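Long-range contacts in glucuronan lyase A (Trichoderma reesei, PDB 2ZZJ), which probably cleaves beta-1,4-glucuronan from within the chain as an endo-acting lyase, and binds calcium on a beta-jelly-roll fold: residues Arg2-Asp7 with Val224-Thr229; Val30-Thr35 with Trp151-Leu156; Asp57-Tyr62 with Val192-Val197; Glu67-Phe72 with Val155-Trp160. All blocks are in the same frame, centred on the assembly; numbering follows the deposited sequence.

Contact 1 (Arg2-Asp7 with Val224-Thr229); sequences RSFYND and VAVGTT. With CA (calcium ion), chain B.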
# COMPACT_ATOMS: atom_id res chain seq x y z
N ARG A 2 -16.07 -9.22 -7.48
CA ARG A 2 -14.72 -9.24 -6.94
C ARG A 2 -13.81 -9.97 -7.92
O ARG A 2 -14.16 -11.05 -8.38
CB ARG A 2 -14.75 -10.01 -5.63
CG ARG A 2 -14.10 -9.37 -4.47
CD ARG A 2 -14.70 -9.91 -3.15
NE ARG A 2 -14.94 -11.34 -3.19
CZ ARG A 2 -15.36 -12.07 -2.15
NH1 ARG A 2 -15.61 -11.50 -0.96
NH2 ARG A 2 -15.53 -13.39 -2.30
N SER A 3 -12.64 -9.40 -8.22
CA SER A 3 -11.63 -10.15 -8.98
C SER A 3 -10.61 -10.81 -8.07
O SER A 3 -9.91 -11.76 -8.46
CB SER A 3 -10.96 -9.22 -9.98
OG SER A 3 -10.32 -8.18 -9.28
N PHE A 4 -10.53 -10.35 -6.82
CA PHE A 4 -9.59 -10.94 -5.88
C PHE A 4 -10.18 -10.85 -4.48
O PHE A 4 -10.79 -9.83 -4.14
CB PHE A 4 -8.23 -10.20 -5.91
CG PHE A 4 -7.22 -10.71 -4.92
CD1 PHE A 4 -6.63 -11.97 -5.05
CD2 PHE A 4 -6.84 -9.90 -3.85
CE1 PHE A 4 -5.68 -12.42 -4.11
CE2 PHE A 4 -5.89 -10.33 -2.91
CZ PHE A 4 -5.31 -11.57 -3.03
N TYR A 5 -9.99 -11.89 -3.67
CA TYR A 5 -10.39 -11.86 -2.26
C TYR A 5 -9.41 -12.68 -1.47
O TYR A 5 -9.07 -13.83 -1.86
CB TYR A 5 -11.83 -12.38 -2.05
CG TYR A 5 -12.16 -12.56 -0.59
CD1 TYR A 5 -12.20 -11.45 0.29
CD2 TYR A 5 -12.43 -13.83 -0.06
CE1 TYR A 5 -12.49 -11.61 1.67
CE2 TYR A 5 -12.70 -14.01 1.32
CZ TYR A 5 -12.75 -12.91 2.16
OH TYR A 5 -13.04 -13.06 3.51
N ASN A 6 -8.92 -12.12 -0.37
CA ASN A 6 -8.08 -12.92 0.54
C ASN A 6 -8.50 -12.72 1.98
O ASN A 6 -8.51 -11.58 2.47
CB ASN A 6 -6.59 -12.57 0.38
CG ASN A 6 -5.69 -13.50 1.19
OD1 ASN A 6 -5.39 -13.23 2.36
ND2 ASN A 6 -5.22 -14.60 0.56
N ASP A 7 -8.82 -13.83 2.65
CA ASP A 7 -9.33 -13.76 4.03
C ASP A 7 -8.24 -13.84 5.10
O ASP A 7 -8.53 -14.22 6.25
CB ASP A 7 -10.33 -14.90 4.29
CG ASP A 7 -9.65 -16.27 4.30
OD1 ASP A 7 -8.51 -16.38 3.80
OD2 ASP A 7 -10.28 -17.24 4.80
N VAL A 224 -8.61 -8.65 2.35
CA VAL A 224 -8.18 -7.85 1.20
C VAL A 224 -9.00 -8.24 -0.01
O VAL A 224 -9.27 -9.44 -0.21
CB VAL A 224 -6.66 -8.07 0.88
CG1 VAL A 224 -6.18 -7.07 -0.21
CG2 VAL A 224 -5.79 -7.93 2.16
N ALA A 225 -9.40 -7.25 -0.81
CA ALA A 225 -10.26 -7.51 -1.98
C ALA A 225 -10.03 -6.47 -3.06
O ALA A 225 -9.68 -5.30 -2.74
CB ALA A 225 -11.77 -7.51 -1.58
N VAL A 226 -10.24 -6.91 -4.32
CA VAL A 226 -10.25 -6.01 -5.47
C VAL A 226 -11.55 -6.32 -6.20
O VAL A 226 -11.91 -7.50 -6.34
CB VAL A 226 -9.03 -6.22 -6.43
CG1 VAL A 226 -9.08 -5.15 -7.56
CG2 VAL A 226 -7.69 -6.15 -5.66
N GLY A 227 -12.26 -5.29 -6.63
CA GLY A 227 -13.55 -5.50 -7.28
C GLY A 227 -14.07 -4.26 -7.94
O GLY A 227 -13.34 -3.27 -8.09
N THR A 228 -15.34 -4.30 -8.32
CA THR A 228 -15.92 -3.24 -9.14
C THR A 228 -16.93 -2.38 -8.41
O THR A 228 -17.41 -1.40 -8.96
CB THR A 228 -16.54 -3.79 -10.45
OG1 THR A 228 -17.60 -4.67 -10.13
CG2 THR A 228 -15.50 -4.58 -11.25
N THR A 229 -17.25 -2.74 -7.17
CA THR A 229 -18.15 -1.93 -6.33
C THR A 229 -17.54 -1.74 -4.94
O THR A 229 -16.62 -2.49 -4.56
CB THR A 229 -19.56 -2.56 -6.21
OG1 THR A 229 -19.52 -3.74 -5.38
CG2 THR A 229 -20.09 -2.95 -7.60
CA CA B . -9.53 -13.31 8.23
O HOH W 1 -9.93 -15.75 8.06
O HOH W 2 -11.42 -12.79 6.84

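Contact 2 (Val30-Thr35 with Trp151-Leu156); sequences VVFKGT and WHRVVL. With CA (calcium ion), chain B.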
# COMPACT_ATOMS: atom_id res chain seq x y z
N VAL A 30 -4.79 -12.57 16.46
CA VAL A 30 -5.07 -11.17 16.17
C VAL A 30 -5.67 -11.20 14.77
O VAL A 30 -4.95 -11.39 13.80
CB VAL A 30 -3.78 -10.31 16.20
CG1 VAL A 30 -4.10 -8.85 15.84
CG2 VAL A 30 -3.07 -10.40 17.59
N VAL A 31 -6.99 -11.11 14.71
CA VAL A 31 -7.74 -11.40 13.48
C VAL A 31 -8.86 -10.38 13.32
O VAL A 31 -9.51 -10.03 14.30
CB VAL A 31 -8.31 -12.84 13.51
CG1 VAL A 31 -9.34 -13.05 12.42
CG2 VAL A 31 -7.18 -13.86 13.37
N PHE A 32 -9.10 -9.90 12.09
CA PHE A 32 -10.21 -9.00 11.88
C PHE A 32 -11.55 -9.76 11.66
O PHE A 32 -12.58 -9.40 12.23
CB PHE A 32 -9.93 -8.03 10.71
CG PHE A 32 -11.10 -7.14 10.38
CD1 PHE A 32 -11.54 -6.17 11.29
CD2 PHE A 32 -11.76 -7.28 9.15
CE1 PHE A 32 -12.64 -5.35 11.01
CE2 PHE A 32 -12.87 -6.45 8.84
CZ PHE A 32 -13.31 -5.49 9.79
N LYS A 33 -11.53 -10.78 10.82
CA LYS A 33 -12.74 -11.55 10.49
C LYS A 33 -12.31 -13.00 10.33
O LYS A 33 -11.19 -13.26 9.87
CB LYS A 33 -13.37 -11.00 9.20
CG LYS A 33 -14.77 -11.51 8.89
CD LYS A 33 -15.31 -11.01 7.52
CE LYS A 33 -15.43 -9.47 7.45
NZ LYS A 33 -16.07 -8.94 6.16
N GLY A 34 -13.19 -13.95 10.68
CA GLY A 34 -12.83 -15.36 10.53
C GLY A 34 -11.79 -15.77 11.56
O GLY A 34 -11.75 -15.22 12.64
N THR A 35 -10.92 -16.71 11.21
CA THR A 35 -10.00 -17.27 12.20
C THR A 35 -8.54 -17.10 11.81
O THR A 35 -7.65 -17.72 12.40
CB THR A 35 -10.27 -18.80 12.39
OG1 THR A 35 -10.09 -19.47 11.13
CG2 THR A 35 -11.68 -19.04 12.84
N TRP A 151 -8.04 -2.59 14.64
CA TRP A 151 -8.24 -2.86 13.19
C TRP A 151 -8.85 -1.65 12.51
O TRP A 151 -9.93 -1.15 12.93
CB TRP A 151 -9.13 -4.07 12.96
CG TRP A 151 -8.42 -5.36 13.22
CD1 TRP A 151 -8.47 -6.14 14.35
CD2 TRP A 151 -7.52 -5.99 12.33
NE1 TRP A 151 -7.67 -7.24 14.19
CE2 TRP A 151 -7.07 -7.17 12.95
CE3 TRP A 151 -7.04 -5.66 11.05
CZ2 TRP A 151 -6.16 -8.04 12.33
CZ3 TRP A 151 -6.15 -6.51 10.43
CH2 TRP A 151 -5.71 -7.69 11.08
N HIS A 152 -8.19 -1.18 11.46
CA HIS A 152 -8.71 -0.12 10.59
C HIS A 152 -9.03 -0.67 9.21
O HIS A 152 -8.47 -1.67 8.83
CB HIS A 152 -7.69 1.00 10.48
CG HIS A 152 -7.39 1.63 11.80
ND1 HIS A 152 -8.34 2.33 12.53
CD2 HIS A 152 -6.25 1.66 12.53
CE1 HIS A 152 -7.79 2.75 13.65
NE2 HIS A 152 -6.51 2.39 13.67
N ARG A 153 -9.96 -0.03 8.51
CA ARG A 153 -10.48 -0.55 7.28
C ARG A 153 -10.39 0.53 6.24
O ARG A 153 -10.93 1.64 6.43
CB ARG A 153 -11.96 -1.00 7.45
CG ARG A 153 -12.16 -2.18 8.44
CD ARG A 153 -12.32 -1.72 9.91
NE ARG A 153 -13.47 -0.85 10.13
CZ ARG A 153 -13.57 0.01 11.16
NH1 ARG A 153 -12.57 0.12 12.05
NH2 ARG A 153 -14.65 0.78 11.28
N VAL A 154 -9.74 0.20 5.13
CA VAL A 154 -9.41 1.18 4.09
C VAL A 154 -10.10 0.72 2.82
O VAL A 154 -10.05 -0.48 2.47
CB VAL A 154 -7.87 1.26 3.82
CG1 VAL A 154 -7.56 2.17 2.61
CG2 VAL A 154 -7.11 1.75 5.06
N VAL A 155 -10.80 1.65 2.17
CA VAL A 155 -11.38 1.40 0.85
C VAL A 155 -10.90 2.50 -0.09
O VAL A 155 -10.94 3.71 0.29
CB VAL A 155 -12.91 1.31 0.86
CG1 VAL A 155 -13.44 1.09 -0.59
CG2 VAL A 155 -13.42 0.18 1.79
N LEU A 156 -10.42 2.09 -1.27
CA LEU A 156 -10.03 3.03 -2.31
C LEU A 156 -10.97 2.85 -3.49
O LEU A 156 -11.29 1.72 -3.88
CB LEU A 156 -8.60 2.79 -2.79
CG LEU A 156 -7.51 2.50 -1.74
CD1 LEU A 156 -6.19 2.14 -2.44
CD2 LEU A 156 -7.32 3.69 -0.90
CA CA B . -9.53 -13.31 8.23
O HOH W 3 -7.68 -8.57 16.80
O HOH W 1 -9.93 -15.75 8.06
O HOH W 2 -11.42 -12.79 6.84

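Contact 3 (Asp57-Tyr62 with Val192-Val197); sequences DHNRGY and VFQFRV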
# COMPACT_ATOMS: atom_id res chain seq x y z
N ASP A 57 1.96 -10.03 -2.62
CA ASP A 57 1.72 -9.36 -3.91
C ASP A 57 0.52 -9.98 -4.58
O ASP A 57 0.39 -11.22 -4.64
CB ASP A 57 2.89 -9.53 -4.91
CG ASP A 57 4.20 -8.90 -4.45
OD1 ASP A 57 4.23 -8.27 -3.38
OD2 ASP A 57 5.23 -9.12 -5.18
N HIS A 58 -0.35 -9.11 -5.09
CA HIS A 58 -1.40 -9.51 -6.03
C HIS A 58 -1.01 -8.88 -7.35
O HIS A 58 -1.14 -7.68 -7.52
CB HIS A 58 -2.76 -8.98 -5.59
CG HIS A 58 -3.85 -9.21 -6.59
ND1 HIS A 58 -4.31 -10.48 -6.90
CD2 HIS A 58 -4.59 -8.35 -7.33
CE1 HIS A 58 -5.28 -10.39 -7.80
NE2 HIS A 58 -5.47 -9.11 -8.08
N ASN A 59 -0.51 -9.69 -8.28
CA ASN A 59 0.06 -9.12 -9.51
C ASN A 59 -0.85 -8.26 -10.36
O ASN A 59 -0.43 -7.25 -10.92
CB ASN A 59 0.71 -10.23 -10.35
CG ASN A 59 1.99 -10.74 -9.72
OD1 ASN A 59 2.66 -10.00 -8.99
ND2 ASN A 59 2.32 -12.02 -9.97
N ARG A 60 -2.13 -8.63 -10.40
CA ARG A 60 -3.09 -7.92 -11.23
C ARG A 60 -3.75 -6.77 -10.46
O ARG A 60 -4.93 -6.84 -10.10
CB ARG A 60 -4.12 -8.89 -11.87
CG ARG A 60 -3.45 -9.92 -12.86
CD ARG A 60 -4.45 -10.77 -13.70
NE ARG A 60 -3.82 -11.98 -14.28
CZ ARG A 60 -3.33 -12.06 -15.52
NH1 ARG A 60 -3.37 -11.00 -16.34
NH2 ARG A 60 -2.78 -13.20 -15.96
N GLY A 61 -2.97 -5.72 -10.18
CA GLY A 61 -3.47 -4.57 -9.44
C GLY A 61 -4.31 -3.64 -10.28
O GLY A 61 -5.49 -3.45 -10.01
N TYR A 62 -3.71 -3.00 -11.28
CA TYR A 62 -4.50 -2.23 -12.23
C TYR A 62 -3.74 -2.06 -13.54
O TYR A 62 -2.54 -2.36 -13.60
CB TYR A 62 -4.89 -0.87 -11.68
CG TYR A 62 -3.80 0.18 -11.60
CD1 TYR A 62 -3.13 0.42 -10.40
CD2 TYR A 62 -3.49 0.98 -12.69
CE1 TYR A 62 -2.12 1.40 -10.31
CE2 TYR A 62 -2.48 1.97 -12.61
CZ TYR A 62 -1.80 2.17 -11.43
OH TYR A 62 -0.79 3.14 -11.34
N VAL A 192 0.99 -3.06 -16.29
CA VAL A 192 0.10 -3.63 -15.27
C VAL A 192 0.83 -3.49 -13.93
O VAL A 192 1.93 -3.99 -13.76
CB VAL A 192 -0.26 -5.10 -15.57
CG1 VAL A 192 -1.10 -5.70 -14.43
CG2 VAL A 192 -1.03 -5.20 -16.90
N PHE A 193 0.21 -2.74 -13.02
CA PHE A 193 0.78 -2.48 -11.68
C PHE A 193 0.30 -3.54 -10.72
O PHE A 193 -0.91 -3.87 -10.71
CB PHE A 193 0.27 -1.15 -11.20
CG PHE A 193 1.00 0.05 -11.77
CD1 PHE A 193 1.99 0.69 -11.03
CD2 PHE A 193 0.68 0.54 -13.06
CE1 PHE A 193 2.65 1.82 -11.54
CE2 PHE A 193 1.33 1.68 -13.59
CZ PHE A 193 2.32 2.31 -12.84
N GLN A 194 1.21 -4.06 -9.90
CA GLN A 194 0.86 -4.99 -8.83
C GLN A 194 0.18 -4.21 -7.72
O GLN A 194 0.39 -3.01 -7.58
CB GLN A 194 2.10 -5.64 -8.24
CG GLN A 194 3.07 -6.23 -9.24
CD GLN A 194 4.28 -6.75 -8.56
OE1 GLN A 194 4.64 -6.30 -7.47
NE2 GLN A 194 4.96 -7.71 -9.20
N PHE A 195 -0.65 -4.90 -6.94
CA PHE A 195 -1.21 -4.32 -5.71
C PHE A 195 -0.55 -5.12 -4.60
O PHE A 195 -0.72 -6.35 -4.52
CB PHE A 195 -2.72 -4.49 -5.70
CG PHE A 195 -3.36 -4.05 -4.42
CD1 PHE A 195 -2.96 -2.87 -3.78
CD2 PHE A 195 -4.37 -4.84 -3.84
CE1 PHE A 195 -3.58 -2.43 -2.58
CE2 PHE A 195 -5.00 -4.42 -2.61
CZ PHE A 195 -4.60 -3.23 -2.00
N ARG A 196 0.23 -4.44 -3.77
CA ARG A 196 0.89 -5.09 -2.65
C ARG A 196 0.34 -4.57 -1.33
O ARG A 196 0.07 -3.34 -1.18
CB ARG A 196 2.38 -4.81 -2.66
CG ARG A 196 3.08 -5.22 -3.95
CD ARG A 196 4.54 -5.05 -3.73
NE ARG A 196 5.30 -5.38 -4.93
CZ ARG A 196 6.60 -5.14 -5.04
NH1 ARG A 196 7.28 -4.58 -4.03
NH2 ARG A 196 7.21 -5.46 -6.18
N VAL A 197 0.17 -5.48 -0.37
CA VAL A 197 -0.07 -5.02 1.01
C VAL A 197 1.05 -5.54 1.91
O VAL A 197 1.53 -6.68 1.75
CB VAL A 197 -1.51 -5.32 1.57
CG1 VAL A 197 -2.62 -4.70 0.68
CG2 VAL A 197 -1.73 -6.83 1.82
O HOH W 4 1.67 -6.99 -12.75

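Contact 4 (Glu67-Phe72 with Val155-Trp160); sequences EQFYGF and VLQIKW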
# COMPACT_ATOMS: atom_id res chain seq x y z
N GLU A 67 -11.62 1.58 -13.84
CA GLU A 67 -11.93 1.96 -12.47
C GLU A 67 -11.88 0.67 -11.69
O GLU A 67 -12.31 -0.39 -12.21
CB GLU A 67 -13.35 2.56 -12.36
CG GLU A 67 -13.70 2.96 -10.90
CD GLU A 67 -15.22 3.03 -10.59
OE1 GLU A 67 -15.62 3.91 -9.79
OE2 GLU A 67 -16.01 2.23 -11.14
N GLN A 68 -11.32 0.73 -10.48
CA GLN A 68 -11.34 -0.43 -9.58
C GLN A 68 -11.58 0.05 -8.14
O GLN A 68 -11.24 1.18 -7.81
CB GLN A 68 -10.01 -1.16 -9.65
CG GLN A 68 -9.69 -1.86 -11.01
CD GLN A 68 -10.45 -3.17 -11.19
OE1 GLN A 68 -10.01 -4.24 -10.76
NE2 GLN A 68 -11.59 -3.09 -11.84
N PHE A 69 -12.13 -0.84 -7.30
CA PHE A 69 -12.17 -0.62 -5.85
C PHE A 69 -11.15 -1.58 -5.21
O PHE A 69 -10.96 -2.72 -5.69
CB PHE A 69 -13.55 -0.95 -5.28
CG PHE A 69 -14.63 0.09 -5.59
CD1 PHE A 69 -15.03 1.01 -4.62
CD2 PHE A 69 -15.24 0.13 -6.84
CE1 PHE A 69 -16.04 1.93 -4.89
CE2 PHE A 69 -16.25 1.07 -7.11
CZ PHE A 69 -16.64 1.96 -6.15
N TYR A 70 -10.53 -1.13 -4.13
CA TYR A 70 -9.60 -1.95 -3.33
C TYR A 70 -9.99 -1.78 -1.87
O TYR A 70 -10.31 -0.67 -1.44
CB TYR A 70 -8.16 -1.41 -3.49
CG TYR A 70 -7.77 -1.36 -4.95
CD1 TYR A 70 -7.13 -2.46 -5.57
CD2 TYR A 70 -8.09 -0.25 -5.74
CE1 TYR A 70 -6.80 -2.41 -6.95
CE2 TYR A 70 -7.77 -0.23 -7.11
CZ TYR A 70 -7.12 -1.29 -7.68
OH TYR A 70 -6.81 -1.26 -9.01
N GLY A 71 -9.94 -2.85 -1.09
CA GLY A 71 -10.27 -2.78 0.33
C GLY A 71 -9.27 -3.65 1.09
O GLY A 71 -8.83 -4.70 0.59
N PHE A 72 -8.91 -3.23 2.29
CA PHE A 72 -8.14 -4.11 3.21
C PHE A 72 -8.31 -3.65 4.62
O PHE A 72 -8.66 -2.47 4.87
CB PHE A 72 -6.67 -4.21 2.86
CG PHE A 72 -5.93 -2.89 2.90
CD1 PHE A 72 -5.15 -2.57 4.00
CD2 PHE A 72 -6.02 -1.99 1.83
CE1 PHE A 72 -4.43 -1.33 4.05
CE2 PHE A 72 -5.34 -0.77 1.86
CZ PHE A 72 -4.55 -0.44 2.97
N VAL A 155 -10.80 1.65 2.17
CA VAL A 155 -11.38 1.40 0.85
C VAL A 155 -10.90 2.50 -0.09
O VAL A 155 -10.94 3.71 0.29
CB VAL A 155 -12.91 1.31 0.86
CG1 VAL A 155 -13.44 1.09 -0.59
CG2 VAL A 155 -13.42 0.18 1.79
N LEU A 156 -10.42 2.09 -1.27
CA LEU A 156 -10.03 3.03 -2.31
C LEU A 156 -10.97 2.85 -3.49
O LEU A 156 -11.29 1.72 -3.88
CB LEU A 156 -8.60 2.79 -2.79
CG LEU A 156 -7.51 2.50 -1.74
CD1 LEU A 156 -6.19 2.14 -2.44
CD2 LEU A 156 -7.32 3.69 -0.90
N GLN A 157 -11.44 3.95 -4.06
CA GLN A 157 -12.10 3.85 -5.37
C GLN A 157 -11.29 4.70 -6.32
O GLN A 157 -11.21 5.90 -6.11
CB GLN A 157 -13.53 4.37 -5.28
CG GLN A 157 -14.22 4.40 -6.65
CD GLN A 157 -15.58 5.06 -6.60
OE1 GLN A 157 -15.99 5.60 -5.58
NE2 GLN A 157 -16.29 5.02 -7.73
N ILE A 158 -10.66 4.10 -7.32
CA ILE A 158 -9.75 4.84 -8.16
C ILE A 158 -10.08 4.58 -9.61
O ILE A 158 -10.11 3.41 -10.03
CB ILE A 158 -8.25 4.51 -7.87
CG1 ILE A 158 -7.91 4.79 -6.39
CG2 ILE A 158 -7.32 5.39 -8.75
CD1 ILE A 158 -6.53 4.36 -5.96
N LYS A 159 -10.27 5.64 -10.40
CA LYS A 159 -10.29 5.48 -11.86
C LYS A 159 -8.89 5.83 -12.35
O LYS A 159 -8.44 6.98 -12.20
CB LYS A 159 -11.34 6.37 -12.50
CG LYS A 159 -11.34 6.34 -14.01
CD LYS A 159 -12.36 7.36 -14.54
CE LYS A 159 -12.30 7.51 -16.07
NZ LYS A 159 -12.55 6.21 -16.77
N TRP A 160 -8.21 4.83 -12.88
CA TRP A 160 -6.81 4.94 -13.31
C TRP A 160 -6.78 5.57 -14.71
O TRP A 160 -7.19 4.93 -15.68
CB TRP A 160 -6.16 3.56 -13.33
CG TRP A 160 -6.15 2.89 -11.94
CD1 TRP A 160 -6.92 1.83 -11.53
CD2 TRP A 160 -5.35 3.26 -10.81
NE1 TRP A 160 -6.64 1.51 -10.21
CE2 TRP A 160 -5.68 2.37 -9.74
CE3 TRP A 160 -4.39 4.28 -10.58
CZ2 TRP A 160 -5.06 2.45 -8.49
CZ3 TRP A 160 -3.77 4.36 -9.33
CH2 TRP A 160 -4.11 3.46 -8.29

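Contact 1 (Arg2-Asp7 with Val224-Thr229)
A classic beta bulge marks this antiparallel pairing at the N-terminal edge of one jelly-roll sheet: Ser-3 and Phe-4 both face Val-226. Val-226 O takes two N-H groups from the same face of its carbonyl plane, Ser-3 N at 2.8 Å and Phe-4 N at 3.2 Å. The shorter bond is the more bent, 140° at the hydrogen, as expected where an extra residue is squeezed in. Past the bulge the pairing is regular. Val-226 N answers Phe-4 O at 3.0 Å, and Asn-6 N gives Val-224 O a bond of 2.7 Å.

Phe-4 holds CG anti to the backbone N (chi1 178°), which carries its ring along the strand. Its edge atom CE2 then meets Val-224 CG1 at 4.2 Å, while CB rests against Val-226 CG2 at 4.1 Å. Two valines suit this buried face, which turns to Phe-195 of the second sheet. On the other face the small Ala-225 sits at the edge of the Tyr-5 ring, and Arg-2 folds back so that NH1 lies 3.6 Å above the plane of that same ring, toward its rim. The Tyr-5 hydroxyl is bonded to Glu-223. Back on the valine face, the Asn-6 amide bonds to Gly-8 and His-9.

Just beyond the last rung, Asp-7 O binds the calcium ion at 2.4 Å, beside Lys-33, Ser-36 and Asp-222. Because the ligand from Asp-7 is a backbone oxygen, the strand pairing that fixes the main chain probably helps to place it for the metal.

Contact 2 (Val30-Thr35 with Trp151-Leu156)
Trp-151 leads into strand 152-160 and packs against the calcium-binding loop between strands 23-27 and 37-43 of the jelly roll. Its CB lies 3.6 Å from Phe-32 CD1. Beyond CG, CD2 meets Phe-32 CB at 3.5 Å, and that methylene stands over the indole face in a CH-pi contact, 16° off the normal of the six-membered ring. Farther out, the ring passes beneath the main chain, with CZ2 3.5 Å from Phe-32 N and 4.1 Å from Val-30 CG1. A broad flat side chain suits a loop that offers backbone and CB rather than a deep pocket.

A chi1 of 176° swings the Phe-32 ring to the side opposite its own N and past the indole, where the aliphatic CG of Arg-153, not its guanidinium, touches Phe-32 CZ at 3.8 Å. Arg-153 is steadied by NH1 bonding to Trp-151 O and by a salt bridge from NE to Asp-236. With an alanine here in place of the tryptophan, Phe-32 CB would probably lose the surface it lies on, and the loop beside the calcium be freer to shift.

Lys-33, which follows Phe-32, gives its O to the calcium ion at 2.3 Å, and Trp-151 NE1 donates to water 3 at 2.9 Å.

Contact 3 (Asp57-Tyr62 with Val192-Val197)
Tyr-62 and Phe-193 meet side by side on strands 53-63 and 192-197, neighbours in the second sheet of the jelly roll. Their planes are 9° apart but slid, and the Tyr-62 OH sits 3.3 Å above the centre of the Phe-193 ring while Phe-193 CB lies over the tyrosine. Tyr-62 CG stands between its backbone N and carbonyl carbon (chi1 74°), the turn that brings the ring alongside. Thr-186 and Ser-109 bond the hydroxyl.

On the other side of the sheet, Asp-57 OD1 and Arg-196 NE form a salt bridge of 3.4 Å by charge alone, since the oxygen lies well out of the guanidinium plane. Gln-194 OE1 fixes that plane by accepting the N-H groups of Arg-196 NE at 2.8 Å and NH2 at 3.0 Å. A leucine in place of Gln-194 would probably take away the acceptor shared by NE and NH2 and leave the guanidinium less firmly set, with Glu-55 still holding NH1. Asp-57 OD2 has a second partner in Arg-17.

The backbone positions both clusters. His-58 pairs regularly with Phe-195, then a classic beta bulge sets Gly-61 and Tyr-62 against Phe-193. Glycine fits because a CB there would fall 2.3 Å from Phe-193 O. Tyr-62 N reaches that oxygen at 3.0 Å; the bond from Gly-61 N is weak. Beside the bulge, water 4 donates to Asn-59 O at 2.8 Å and to Val-192 O.

Contact 4 (Glu67-Phe72 with Val155-Trp160)
Tyr-70 OH is gripped twice: it accepts the indole N-H of Trp-160 NE1 at 3.0 Å and bonds to the backbone O of Gly-61. The N-H bond is somewhat bent, 143° at the hydrogen, with the oxygen 24° out of the indole plane. The buried hydroxyl of Tyr-70 thus has both a donor and an acceptor, and this should fix the rotation of the phenol. The rings themselves meet rim to rim, while Ile-158 CG2 covers one face of the indole. Nearer the backbone, Tyr-70 CB rests 4.2 Å from Leu-156 CD1.

On the other face of the sheet, Gln-157 lies alongside Phe-69. Its CG stands 3.7 Å from the ring centroid, over the face toward the rim, and the amide plane lies nearly parallel to the ring, 20° apart. The glutamine is laid out in this way by an extended chain whose first torsion points it directly away from its main-chain nitrogen. Its NE2 turns to Glu-67 OE1, at a separation too short to be taken literally; Tyr-167 also bonds that oxygen, and Lys-169 bonds Gln-157 OE1.

Antiparallel rungs join the strands: Ile-158 N to Gln-68 O at 3.0 Å and Leu-156 N to Tyr-70 O at 2.8 Å.

Strand 66-76 lies between strand 152-160 and strand 216-227 in its sheet. Helix 230-233 packs on Phe-69 and Val-155, whereas Tyr-70 and Trp-160 look inward to Phe-92 and Tyr-62 of the second sheet, with Leu-156 reaching Ile-112 of strand 106-115.

Overall arrangement
Contacts 1 and 4 lie in one antiparallel sheet of the jelly roll, which contact 2 reaches through strand 152-160; contact 3 belongs to the other. Strands run 2-6, 216-227, 66-76, 152-160 across the first sheet. Contacts 1 and 4 have centres about 10 Å apart; contacts 2 and 4 both use strand 152-160 and share Val-155 and Leu-156. Contact 1 joins the ends of the chain and encloses the rest; contact 4 nests within contact 3, and contacts 2 and 3 interlock. Contact 3 lies about 12 Å, centre to centre, from contacts 1 and 4, meeting them through His-58 on Phe-4 and Tyr-62 on Trp-160. Contacts 1 and 2 each give a backbone oxygen to the calcium, which ties the N-terminal strand to the 30-35 loop.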